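Local coordinates for citrate synthase (Mycobacterium tuberculosis, PDB 4TVM), which catalyses the condensation of oxaloacetate with acetyl-CoA and water, giving citrate and CoA in the Krebs cycle, at residues 35-38 with 42-45; 88-91 with 97-100; 122-127 with 185-190; 161-166 with 250-255; 219-224 with 323-328. All coordinates share one frame; numbering follows the deposited sequence.

Overall arrangement
From the N terminus, interaction 1 comes first and closes a short loop between strand 29-32 and strand 42-45, its centre about 32 Å from that of the chain. Further along, interaction 2 closes the turn between helices 85-94 and 100-111, before the other three open. Interaction 3 bridges the loops after helices 118-122 and 159-182. It crosses interaction 4, because 161-166 lies between its two segments while 250-255 comes later. Interaction 4 crosses interaction 5 in turn, as 219-224 precedes 250-255 and 323-328 follows. These crossing closures tie sequence-distant helices, and the loops between helices, of the mainly helical body together; all but interaction 5 also reach the second subunit.

Interaction 1 of 5, residues 35-38 with 42-45; sequences PLLA and HTTF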
# COMPACT_ATOMS: atom_id res chain seq x y z
N PRO A 35 -10.60 -24.78 4.00
CA PRO A 35 -10.20 -24.73 2.60
C PRO A 35 -11.47 -24.71 1.74
O PRO A 35 -11.88 -25.72 1.17
CB PRO A 35 -9.35 -25.99 2.40
CG PRO A 35 -9.59 -26.86 3.59
CD PRO A 35 -10.23 -26.04 4.67
N LEU A 36 -12.11 -23.54 1.68
CA LEU A 36 -13.44 -23.43 1.10
C LEU A 36 -13.53 -23.89 -0.35
O LEU A 36 -14.52 -24.50 -0.72
CB LEU A 36 -14.01 -22.02 1.24
CG LEU A 36 -15.43 -21.80 0.69
CD1 LEU A 36 -16.45 -22.75 1.30
CD2 LEU A 36 -15.87 -20.37 0.92
N LEU A 37 -12.53 -23.60 -1.18
CA LEU A 37 -12.49 -24.20 -2.52
C LEU A 37 -11.19 -24.89 -2.81
O LEU A 37 -10.15 -24.34 -2.48
CB LEU A 37 -12.75 -23.18 -3.63
CG LEU A 37 -11.96 -21.90 -3.94
CD1 LEU A 37 -10.53 -22.08 -4.43
CD2 LEU A 37 -12.76 -21.19 -5.03
N ALA A 38 -11.21 -26.13 -3.30
CA ALA A 38 -12.12 -27.15 -2.83
C ALA A 38 -11.51 -27.26 -1.47
O ALA A 38 -10.31 -26.97 -1.34
CB ALA A 38 -11.98 -28.44 -3.61
N HIS A 42 -15.95 -23.31 -4.41
CA HIS A 42 -16.69 -22.07 -4.33
C HIS A 42 -15.93 -21.04 -3.49
O HIS A 42 -15.09 -21.40 -2.67
CB HIS A 42 -18.05 -22.35 -3.70
CG HIS A 42 -19.08 -22.86 -4.67
ND1 HIS A 42 -19.21 -24.19 -5.00
CD2 HIS A 42 -20.03 -22.20 -5.37
CE1 HIS A 42 -20.20 -24.32 -5.87
NE2 HIS A 42 -20.71 -23.13 -6.10
N THR A 43 -16.22 -19.76 -3.72
CA THR A 43 -15.68 -18.67 -2.92
C THR A 43 -16.78 -17.84 -2.30
O THR A 43 -17.93 -17.86 -2.76
CB THR A 43 -14.85 -17.68 -3.75
OG1 THR A 43 -15.65 -17.16 -4.83
CG2 THR A 43 -13.59 -18.31 -4.30
N THR A 44 -16.44 -17.09 -1.25
CA THR A 44 -17.33 -16.05 -0.76
C THR A 44 -17.10 -14.85 -1.65
O THR A 44 -16.00 -14.63 -2.13
CB THR A 44 -17.06 -15.68 0.72
OG1 THR A 44 -15.72 -15.18 0.86
CG2 THR A 44 -17.27 -16.89 1.66
N PHE A 45 -18.15 -14.10 -1.89
CA PHE A 45 -18.02 -12.81 -2.57
C PHE A 45 -18.50 -11.76 -1.57
O PHE A 45 -19.58 -11.90 -1.03
CB PHE A 45 -18.86 -12.83 -3.84
CG PHE A 45 -18.89 -11.52 -4.58
CD1 PHE A 45 -17.78 -11.08 -5.28
CD2 PHE A 45 -20.05 -10.76 -4.61
CE1 PHE A 45 -17.81 -9.89 -5.96
CE2 PHE A 45 -20.10 -9.55 -5.30
CZ PHE A 45 -18.97 -9.12 -5.98
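Leu36 and Leu37 approach the strand from one turn of chain but present themselves differently. Leu36 extends with CG anti to its backbone N (chi1 -179°) and passes at a slant over the start of the strand, where Leu36 CD2 meets the methyl CG2 of Thr44 at 3.8 Å. Leu37 is rotated so that CG falls between backbone N and carbonyl carbon (chi1 58°); its branch runs alongside Thr43 and points the same way, with Leu37 CG 4.0 Å from Thr43 CG2. Between the two leucines sits the carbonyl of His42, with Leu36 CG and Leu37 CG each 3.4 Å from His42 O. The arrangement is a short loop closing on the strand that follows it: the chain that leaves strand 29-32 lays its leucines against strand 42-45, with the CA atoms of Leu37 and His42 5.0 Å apart. Strand 42-45 pairs in parallel with a strand of the second subunit, which carries the sheet across the dimer interface, and Leu37 N is hydrogen-bonded to Asn51 OD1 of that subunit. The imidazole of His42 leads away from the leucines: its ND1 bonds to Thr40 O, and its ring meets that of Tyr12.

Interaction 2 of 5, residues 88-91 with 97-100; sequences VCYL and LPDT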
# COMPACT_ATOMS: atom_id res chain seq x y z
N VAL A 88 -0.37 6.51 24.96
CA VAL A 88 -1.25 5.80 24.06
C VAL A 88 -0.50 5.01 23.01
O VAL A 88 -0.86 3.86 22.75
CB VAL A 88 -2.23 6.79 23.42
CG1 VAL A 88 -2.94 6.16 22.24
CG2 VAL A 88 -3.24 7.21 24.49
N CYS A 89 0.57 5.60 22.43
CA CYS A 89 1.51 4.86 21.56
C CYS A 89 1.96 3.64 22.28
O CYS A 89 1.86 2.54 21.78
CB CYS A 89 2.76 5.69 21.23
SG CYS A 89 2.51 7.13 20.13
N TYR A 90 2.52 3.83 23.46
CA TYR A 90 3.06 2.68 24.20
C TYR A 90 1.99 1.63 24.40
O TYR A 90 2.25 0.45 24.12
CB TYR A 90 3.60 3.12 25.55
CG TYR A 90 4.17 1.99 26.37
CD1 TYR A 90 3.36 0.98 26.84
CD2 TYR A 90 5.53 1.93 26.67
CE1 TYR A 90 3.88 -0.05 27.59
CE2 TYR A 90 6.05 0.91 27.43
CZ TYR A 90 5.21 -0.06 27.89
OH TYR A 90 5.70 -1.08 28.64
N LEU A 91 0.79 2.04 24.85
CA LEU A 91 -0.24 1.10 25.22
C LEU A 91 -0.57 0.28 24.02
O LEU A 91 -0.55 -0.93 24.08
CB LEU A 91 -1.50 1.85 25.71
CG LEU A 91 -2.87 1.17 25.68
CD1 LEU A 91 -3.02 0.20 26.85
CD2 LEU A 91 -3.97 2.22 25.72
N LEU A 97 -0.67 -0.34 29.71
CA LEU A 97 -0.16 0.96 30.16
C LEU A 97 1.19 0.71 30.84
O LEU A 97 1.39 -0.36 31.44
CB LEU A 97 -1.11 1.65 31.12
CG LEU A 97 -2.57 1.90 30.70
CD1 LEU A 97 -3.50 1.92 31.91
CD2 LEU A 97 -2.72 3.20 29.94
N PRO A 98 2.10 1.71 30.76
CA PRO A 98 3.45 1.65 31.30
C PRO A 98 3.63 2.18 32.72
O PRO A 98 3.07 3.22 33.08
CB PRO A 98 4.22 2.55 30.34
CG PRO A 98 3.24 3.58 29.92
CD PRO A 98 1.90 2.90 29.91
N ASP A 99 4.46 1.50 33.52
CA ASP A 99 4.80 2.03 34.83
C ASP A 99 5.81 3.15 34.61
O ASP A 99 6.41 3.23 33.54
CB ASP A 99 5.33 0.94 35.79
CG ASP A 99 6.67 0.36 35.37
OD1 ASP A 99 7.54 1.11 34.88
OD2 ASP A 99 6.86 -0.87 35.54
N THR A 100 5.98 3.98 35.63
CA THR A 100 6.74 5.22 35.51
C THR A 100 8.09 5.07 34.77
O THR A 100 8.40 5.89 33.93
CB THR A 100 6.92 5.87 36.90
OG1 THR A 100 5.63 6.22 37.41
CG2 THR A 100 7.78 7.14 36.85
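Tyr90 and Pro98 meet in a CH-pi contact that closes the turn between two consecutive helices, 85-94 and 100-111. The evidence is direct: Pro98 CB lies 3.6 Å from the centroid of the Tyr90 ring and only 6° off the ring normal, so it sits over the middle of one face. All six ring carbons of Tyr90 are thus at similar distances from this one methylene. Tyr90 reaches it because CG is anti to the backbone N (chi1 180°), which carries the ring out from the helix while the proline passes it in the opposite direction. The same ring makes an edge-to-face contact with Phe106 and meets Tyr94, so the tyrosine belongs to a wider aromatic group.

Leu97, the residue that loses most surface here, starts away from the helix, but its branch leans back to Leu91, with Leu91 CD1 4.2 Å from Leu97 CG. Both leucines also touch Tyr74 in the short strand 74-75, which extends the apolar patch, and Leu97 further packs on Asp424 of the second subunit, placing the turn beside the dimer partner. Pro98 packs in addition on Leu103 of the following helix, and Asp99 is the N-cap of that helix. Leu91 CD1 also touches the backbone at the turn, 3.7 Å from Leu97 N.

Interaction 3 of 5, residues 122-127 with 185-190; sequences RFFDGF and QPFLYP
The rings of Phe124 and Phe187 form a T-shaped pair: Phe187 turns its edge toward the face of Phe124, the planes stand at 90° and the centroids are 5.4 Å apart. Phe124 CB lies at that same edge, near the plane of the Phe187 ring. This edge-to-face contact joins two loops between helices of the largely helical citrate synthase fold, the one after helix 118-122, with a short 3-10 turn at 124-125, and the one after helix 159-182. Because the CA atoms of Phe124 and Phe187 are 10.0 Å apart, the two side chains alone span the gap. Each has CG anti to its own carbonyl carbon, chi1 -78° in Phe124 and -63° in Phe187, and the two cross at a slant.

Phe187 stacks on Tyr177 of helix 159-182, while Phe124 packs on Ile174 of the same helix and on Val136 of helix 133-147. Beside the pair, Phe123 and Phe127 turn to the dimer interface, where each makes an edge-to-face contact with the other residue's counterpart in the second subunit. Within the pair, the advancing edge lies nearer the root of Phe124 than its far rim: Phe187 CZ is 3.6 Å from Phe124 CB, and Phe187 CE2 is 3.8 Å from Phe124 CG.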
# COMPACT_ATOMS: atom_id res chain seq x y z
N ARG A 122 18.48 17.28 3.82
CA ARG A 122 18.80 17.93 2.55
C ARG A 122 17.92 17.47 1.38
O ARG A 122 17.55 18.26 0.54
CB ARG A 122 20.26 17.68 2.19
CG ARG A 122 21.26 18.61 2.86
CD ARG A 122 22.67 18.03 2.78
NE ARG A 122 23.01 17.60 1.42
CZ ARG A 122 24.17 17.03 1.07
NH1 ARG A 122 25.13 16.82 1.97
NH2 ARG A 122 24.37 16.69 -0.20
N PHE A 123 17.63 16.17 1.33
CA PHE A 123 16.74 15.57 0.34
C PHE A 123 15.40 16.28 0.15
O PHE A 123 14.81 16.19 -0.91
CB PHE A 123 16.48 14.15 0.81
CG PHE A 123 15.62 13.32 -0.10
CD1 PHE A 123 14.25 13.28 0.10
CD2 PHE A 123 16.19 12.50 -1.04
CE1 PHE A 123 13.44 12.47 -0.69
CE2 PHE A 123 15.39 11.68 -1.84
CZ PHE A 123 14.01 11.66 -1.65
N PHE A 124 14.93 17.01 1.17
CA PHE A 124 13.80 17.92 0.98
C PHE A 124 14.07 19.00 -0.06
O PHE A 124 13.13 19.59 -0.62
CB PHE A 124 13.37 18.55 2.31
CG PHE A 124 12.55 17.62 3.21
CD1 PHE A 124 13.17 16.74 4.09
CD2 PHE A 124 11.17 17.65 3.17
CE1 PHE A 124 12.44 15.90 4.91
CE2 PHE A 124 10.42 16.84 4.00
CZ PHE A 124 11.06 15.96 4.88
N ASP A 125 15.34 19.25 -0.33
CA ASP A 125 15.74 20.29 -1.26
C ASP A 125 15.33 20.02 -2.70
O ASP A 125 15.13 20.96 -3.47
CB ASP A 125 17.25 20.55 -1.16
CG ASP A 125 17.63 21.23 0.14
OD1 ASP A 125 16.71 21.59 0.90
OD2 ASP A 125 18.84 21.41 0.41
N GLY A 126 15.18 18.74 -3.04
CA GLY A 126 14.87 18.32 -4.40
C GLY A 126 13.42 18.48 -4.80
O GLY A 126 13.09 18.53 -6.00
N PHE A 127 12.53 18.55 -3.82
CA PHE A 127 11.13 18.78 -4.15
C PHE A 127 10.92 20.20 -4.70
O PHE A 127 11.74 21.11 -4.47
CB PHE A 127 10.26 18.52 -2.92
CG PHE A 127 10.23 17.07 -2.52
CD1 PHE A 127 9.59 16.13 -3.32
CD2 PHE A 127 10.84 16.64 -1.35
CE1 PHE A 127 9.56 14.79 -2.94
CE2 PHE A 127 10.82 15.30 -0.98
CZ PHE A 127 10.19 14.37 -1.78
N GLN A 185 9.61 28.24 4.24
CA GLN A 185 10.27 28.51 5.52
C GLN A 185 11.46 27.62 5.92
O GLN A 185 11.52 26.44 5.57
CB GLN A 185 9.21 28.55 6.61
CG GLN A 185 8.17 29.61 6.32
CD GLN A 185 6.96 29.54 7.21
OE1 GLN A 185 6.98 28.92 8.29
NE2 GLN A 185 5.91 30.21 6.80
N PRO A 186 12.41 28.20 6.66
CA PRO A 186 13.54 27.44 7.14
C PRO A 186 13.09 26.27 7.94
O PRO A 186 12.07 26.33 8.62
CB PRO A 186 14.28 28.40 8.07
CG PRO A 186 13.75 29.72 7.82
CD PRO A 186 12.56 29.65 6.93
N PHE A 187 13.86 25.20 7.91
CA PHE A 187 13.56 24.12 8.82
C PHE A 187 14.20 24.49 10.12
O PHE A 187 15.28 25.05 10.11
CB PHE A 187 14.13 22.79 8.37
CG PHE A 187 13.58 22.27 7.06
CD1 PHE A 187 12.57 22.93 6.35
CD2 PHE A 187 14.05 21.08 6.56
CE1 PHE A 187 12.08 22.38 5.16
CE2 PHE A 187 13.57 20.55 5.39
CZ PHE A 187 12.58 21.20 4.68
N LEU A 188 13.55 24.18 11.23
CA LEU A 188 14.20 24.25 12.56
C LEU A 188 14.67 22.86 12.96
O LEU A 188 14.41 21.89 12.25
CB LEU A 188 13.21 24.78 13.61
CG LEU A 188 13.23 26.30 13.85
CD1 LEU A 188 13.31 27.04 12.52
CD2 LEU A 188 12.03 26.80 14.66
N TYR A 189 15.34 22.75 14.12
CA TYR A 189 15.70 21.46 14.70
C TYR A 189 14.94 21.16 15.98
O TYR A 189 14.42 22.06 16.57
CB TYR A 189 17.18 21.42 14.98
CG TYR A 189 18.00 21.30 13.73
CD1 TYR A 189 18.26 20.05 13.15
CD2 TYR A 189 18.52 22.42 13.11
CE1 TYR A 189 19.02 19.94 12.00
CE2 TYR A 189 19.28 22.33 11.98
CZ TYR A 189 19.52 21.09 11.43
OH TYR A 189 20.30 21.02 10.31
N PRO A 190 14.85 19.88 16.39
CA PRO A 190 14.35 19.51 17.73
C PRO A 190 15.00 20.24 18.90
O PRO A 190 16.20 20.44 18.90
CB PRO A 190 14.69 18.01 17.82
CG PRO A 190 14.60 17.54 16.41
CD PRO A 190 14.93 18.70 15.51

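Interaction 4 of 5, residues 161-166 with 250-255; sequences ELSTIR and NLFTSI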
# COMPACT_ATOMS: atom_id res chain seq x y z
N GLU A 161 12.23 -2.92 16.98
CA GLU A 161 12.13 -2.02 18.07
C GLU A 161 12.77 -0.68 17.74
O GLU A 161 12.23 0.36 18.05
CB GLU A 161 12.86 -2.63 19.26
CG GLU A 161 12.42 -2.06 20.56
CD GLU A 161 10.97 -2.40 20.84
OE1 GLU A 161 10.70 -3.50 21.37
OE2 GLU A 161 10.10 -1.57 20.51
N LEU A 162 13.95 -0.73 17.14
CA LEU A 162 14.70 0.46 16.82
C LEU A 162 14.01 1.25 15.72
O LEU A 162 13.95 2.49 15.79
CB LEU A 162 16.09 0.04 16.38
CG LEU A 162 17.11 1.11 16.04
CD1 LEU A 162 17.31 2.09 17.18
CD2 LEU A 162 18.42 0.46 15.65
N SER A 163 13.44 0.58 14.71
CA SER A 163 12.68 1.32 13.71
C SER A 163 11.24 1.63 14.11
O SER A 163 10.58 2.46 13.47
CB SER A 163 12.72 0.65 12.31
OG SER A 163 12.22 -0.68 12.32
N THR A 164 10.73 0.99 15.16
CA THR A 164 9.47 1.48 15.77
C THR A 164 9.77 2.85 16.38
O THR A 164 9.05 3.81 16.16
CB THR A 164 8.96 0.51 16.82
OG1 THR A 164 8.32 -0.58 16.15
CG2 THR A 164 7.98 1.17 17.82
N ILE A 165 10.89 2.93 17.08
CA ILE A 165 11.32 4.17 17.70
C ILE A 165 11.58 5.23 16.65
O ILE A 165 11.01 6.32 16.70
CB ILE A 165 12.58 3.96 18.57
CG1 ILE A 165 12.30 2.92 19.67
CG2 ILE A 165 12.98 5.24 19.24
CD1 ILE A 165 10.99 3.17 20.44
N ARG A 166 12.45 4.90 15.70
CA ARG A 166 12.77 5.81 14.60
C ARG A 166 11.54 6.40 13.91
O ARG A 166 11.54 7.57 13.54
CB ARG A 166 13.62 5.09 13.57
CG ARG A 166 15.09 5.34 13.72
CD ARG A 166 15.92 4.18 13.25
NE ARG A 166 17.32 4.50 13.42
CZ ARG A 166 18.32 3.73 13.00
NH1 ARG A 166 18.07 2.57 12.38
NH2 ARG A 166 19.58 4.12 13.22
N ASN A 250 9.42 -4.62 4.89
CA ASN A 250 9.94 -4.07 6.13
C ASN A 250 8.95 -3.08 6.74
O ASN A 250 7.90 -2.78 6.17
CB ASN A 250 11.35 -3.49 5.95
CG ASN A 250 11.36 -2.10 5.36
OD1 ASN A 250 10.62 -1.22 5.80
ND2 ASN A 250 12.22 -1.87 4.38
N LEU A 251 9.27 -2.61 7.93
CA LEU A 251 8.37 -1.76 8.68
C LEU A 251 8.06 -0.48 7.97
O LEU A 251 6.91 -0.09 7.88
CB LEU A 251 8.97 -1.44 10.04
CG LEU A 251 8.08 -0.82 11.09
CD1 LEU A 251 6.63 -1.27 11.02
CD2 LEU A 251 8.66 -1.15 12.45
N PHE A 252 9.08 0.16 7.43
CA PHE A 252 8.90 1.41 6.71
C PHE A 252 8.06 1.26 5.48
O PHE A 252 7.23 2.11 5.15
CB PHE A 252 10.27 1.97 6.30
CG PHE A 252 11.18 2.28 7.46
CD1 PHE A 252 10.67 2.59 8.73
CD2 PHE A 252 12.56 2.27 7.29
CE1 PHE A 252 11.52 2.87 9.79
CE2 PHE A 252 13.42 2.55 8.37
CZ PHE A 252 12.89 2.86 9.61
N THR A 253 8.27 0.17 4.75
CA THR A 253 7.59 -0.01 3.49
C THR A 253 6.13 -0.27 3.78
O THR A 253 5.24 0.25 3.10
CB THR A 253 8.24 -1.12 2.65
OG1 THR A 253 9.67 -0.92 2.62
CG2 THR A 253 7.66 -1.13 1.25
N SER A 254 5.85 -1.01 4.84
CA SER A 254 4.45 -1.22 5.27
C SER A 254 3.73 0.07 5.72
O SER A 254 2.56 0.27 5.41
CB SER A 254 4.37 -2.29 6.34
OG SER A 254 5.31 -3.32 6.09
N ILE A 255 4.43 0.97 6.41
CA ILE A 255 3.81 2.26 6.84
C ILE A 255 3.55 3.16 5.64
O ILE A 255 2.52 3.85 5.50
CB ILE A 255 4.73 2.99 7.81
CG1 ILE A 255 4.81 2.23 9.13
CG2 ILE A 255 4.29 4.44 8.01
CD1 ILE A 255 3.48 1.97 9.78
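Behind Leu251 and Phe252, which meet Ser163, the carbonyl oxygen of Asn250 is gripped twice by one residue: Ser254 OG donates to Asn250 O at 2.6 Å and Ser254 N donates to it at 3.0 Å. The hydroxyl comes from above the carbonyl plane, 37° out of it, and Ser254 OG is bonded to Trp399 NE1 as well. Asn250 is the N-cap of helix 251-262; its OD1 accepts from Thr253 N over 2.9 Å with an N-H...O angle of 155°. Together these bonds fix the first turn of the helix, from which two apolar side chains reach out.

The partner, helix 159-182, passes at 11.0 Å between the axes of the short segments, with a crossing angle of -42°. Ser163 faces the gap. Its CB approaches the far end of the Phe252 ring, 3.5 Å from Phe252 CZ, while its oxygen lies beside Leu251, with Ser163 OG 3.6 Å from Leu251 CD2. That same methyl also touches Thr164 OG1. Leu167, one turn beyond Ser163, continues the packing onto Leu251, Phe252 and Ile255. No hydrogen bond crosses between the two segments, which meet by packing. With bonds to Gln159 O and Val160 O meeting their hydroxyls' needs, Ser163 and Thr164 can probably lie against buried hydrocarbon at little cost.

Interaction 5 of 5, residues 219-224 with 323-328; sequences VRALDM and KEQADK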
# COMPACT_ATOMS: atom_id res chain seq x y z
N VAL A 219 -1.36 22.76 22.69
CA VAL A 219 -0.66 21.52 22.85
C VAL A 219 -1.57 20.39 23.25
O VAL A 219 -1.52 19.30 22.67
CB VAL A 219 0.37 21.68 23.96
CG1 VAL A 219 1.18 20.41 24.17
CG2 VAL A 219 1.24 22.89 23.64
N ARG A 220 -2.37 20.66 24.28
CA ARG A 220 -3.27 19.68 24.85
C ARG A 220 -4.28 19.35 23.81
O ARG A 220 -4.69 18.22 23.70
CB ARG A 220 -3.93 20.23 26.10
CG ARG A 220 -5.21 19.52 26.51
CD ARG A 220 -5.30 19.34 28.02
NE ARG A 220 -6.56 18.69 28.43
CZ ARG A 220 -7.70 19.33 28.69
NH1 ARG A 220 -7.79 20.65 28.59
NH2 ARG A 220 -8.78 18.64 29.03
N ALA A 221 -4.68 20.33 23.02
CA ALA A 221 -5.66 20.05 22.00
C ALA A 221 -5.10 19.11 20.93
O ALA A 221 -5.77 18.19 20.50
CB ALA A 221 -6.12 21.33 21.36
N LEU A 222 -3.87 19.34 20.49
CA LEU A 222 -3.29 18.47 19.48
C LEU A 222 -2.99 17.09 20.04
O LEU A 222 -3.28 16.08 19.40
CB LEU A 222 -2.01 19.08 18.95
CG LEU A 222 -1.54 18.41 17.67
CD1 LEU A 222 -2.58 18.67 16.59
CD2 LEU A 222 -0.16 18.92 17.29
N ASP A 223 -2.44 17.05 21.25
CA ASP A 223 -2.11 15.78 21.90
C ASP A 223 -3.33 14.90 22.04
O ASP A 223 -3.32 13.73 21.68
CB ASP A 223 -1.50 16.04 23.27
CG ASP A 223 -0.78 14.83 23.82
OD1 ASP A 223 -1.45 13.87 24.20
OD2 ASP A 223 0.46 14.84 23.86
N MET A 224 -4.41 15.48 22.53
CA MET A 224 -5.65 14.75 22.65
C MET A 224 -6.10 14.23 21.29
O MET A 224 -6.44 13.06 21.15
CB MET A 224 -6.74 15.63 23.24
CG MET A 224 -7.99 14.88 23.63
SD MET A 224 -9.17 15.88 24.57
CE MET A 224 -10.21 16.50 23.25
N LYS A 323 -16.35 17.66 19.54
CA LYS A 323 -17.18 18.87 19.57
C LYS A 323 -16.85 19.74 20.78
O LYS A 323 -16.84 20.97 20.71
CB LYS A 323 -18.67 18.51 19.59
CG LYS A 323 -19.57 19.74 19.54
CD LYS A 323 -21.04 19.37 19.60
CE LYS A 323 -21.92 20.61 19.61
NZ LYS A 323 -23.27 20.37 20.22
N GLU A 324 -16.56 19.07 21.89
CA GLU A 324 -16.24 19.73 23.14
C GLU A 324 -14.97 20.56 23.02
O GLU A 324 -14.96 21.75 23.34
CB GLU A 324 -16.08 18.67 24.23
CG GLU A 324 -16.71 19.02 25.57
CD GLU A 324 -16.00 18.33 26.72
OE1 GLU A 324 -15.76 17.09 26.64
OE2 GLU A 324 -15.67 19.04 27.70
N GLN A 325 -13.90 19.94 22.55
CA GLN A 325 -12.64 20.65 22.39
C GLN A 325 -12.79 21.67 21.26
O GLN A 325 -12.19 22.73 21.29
CB GLN A 325 -11.48 19.68 22.14
CG GLN A 325 -10.11 20.20 22.55
CD GLN A 325 -9.85 20.11 24.04
OE1 GLN A 325 -10.60 19.45 24.77
NE2 GLN A 325 -8.79 20.78 24.51
N ALA A 326 -13.63 21.38 20.28
CA ALA A 326 -13.89 22.35 19.20
C ALA A 326 -14.56 23.65 19.67
O ALA A 326 -14.16 24.75 19.28
CB ALA A 326 -14.73 21.72 18.10
N ASP A 327 -15.60 23.52 20.49
CA ASP A 327 -16.34 24.68 20.96
C ASP A 327 -15.48 25.63 21.82
O ASP A 327 -15.65 26.85 21.75
CB ASP A 327 -17.61 24.24 21.69
CG ASP A 327 -18.73 23.85 20.73
OD1 ASP A 327 -18.83 24.46 19.64
OD2 ASP A 327 -19.53 22.96 21.07
N LYS A 328 -14.54 25.09 22.58
CA LYS A 328 -13.60 25.92 23.33
C LYS A 328 -12.71 26.69 22.37
O LYS A 328 -12.76 27.91 22.31
CB LYS A 328 -12.72 25.07 24.26
CG LYS A 328 -13.48 24.28 25.31
CD LYS A 328 -12.55 23.48 26.22
CE LYS A 328 -11.96 24.32 27.35
NZ LYS A 328 -11.55 23.47 28.51
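The two helical segments run nearly antiparallel, their N-to-C directions 157° apart and their axes 11.3 Å apart at closest approach. Ala221 and Gln325 have the nearest CA atoms, 7.0 Å from each other. Gln325 reaches into the gap between the helices and has the most surface buried here. Its CG is anti to the backbone N, and a bend at chi2 (79°) swings the amide across the gap, where Gln325 NE2 stops 4.1 Å from Ala221 CA. Met224 crosses the same side chain at a slant, its methyl CE lying along it from CB, at 3.6 Å from Met224 CE, to the amide OE1. No hydrogen bond joins the segments, so the contact is by packing. This is an antiparallel helix pair, 216-229 with 317-329, whose neighbouring ends reach the oxaloacetate pocket. His229 stands at the last residue of the first helix and Arg318 near the start of the second; the side chain of Met224 is about 14 Å from a bound oxaloacetate. On the exposed side of the contact Arg220 turns one guanidinium face to Gln325 NE2, 4.2 Å from Arg220 NH1. Lys328 brings a like charge near, its NZ 4.7 Å from Arg220 NH1, while Arg220 has a long, weak ion pair with Glu81.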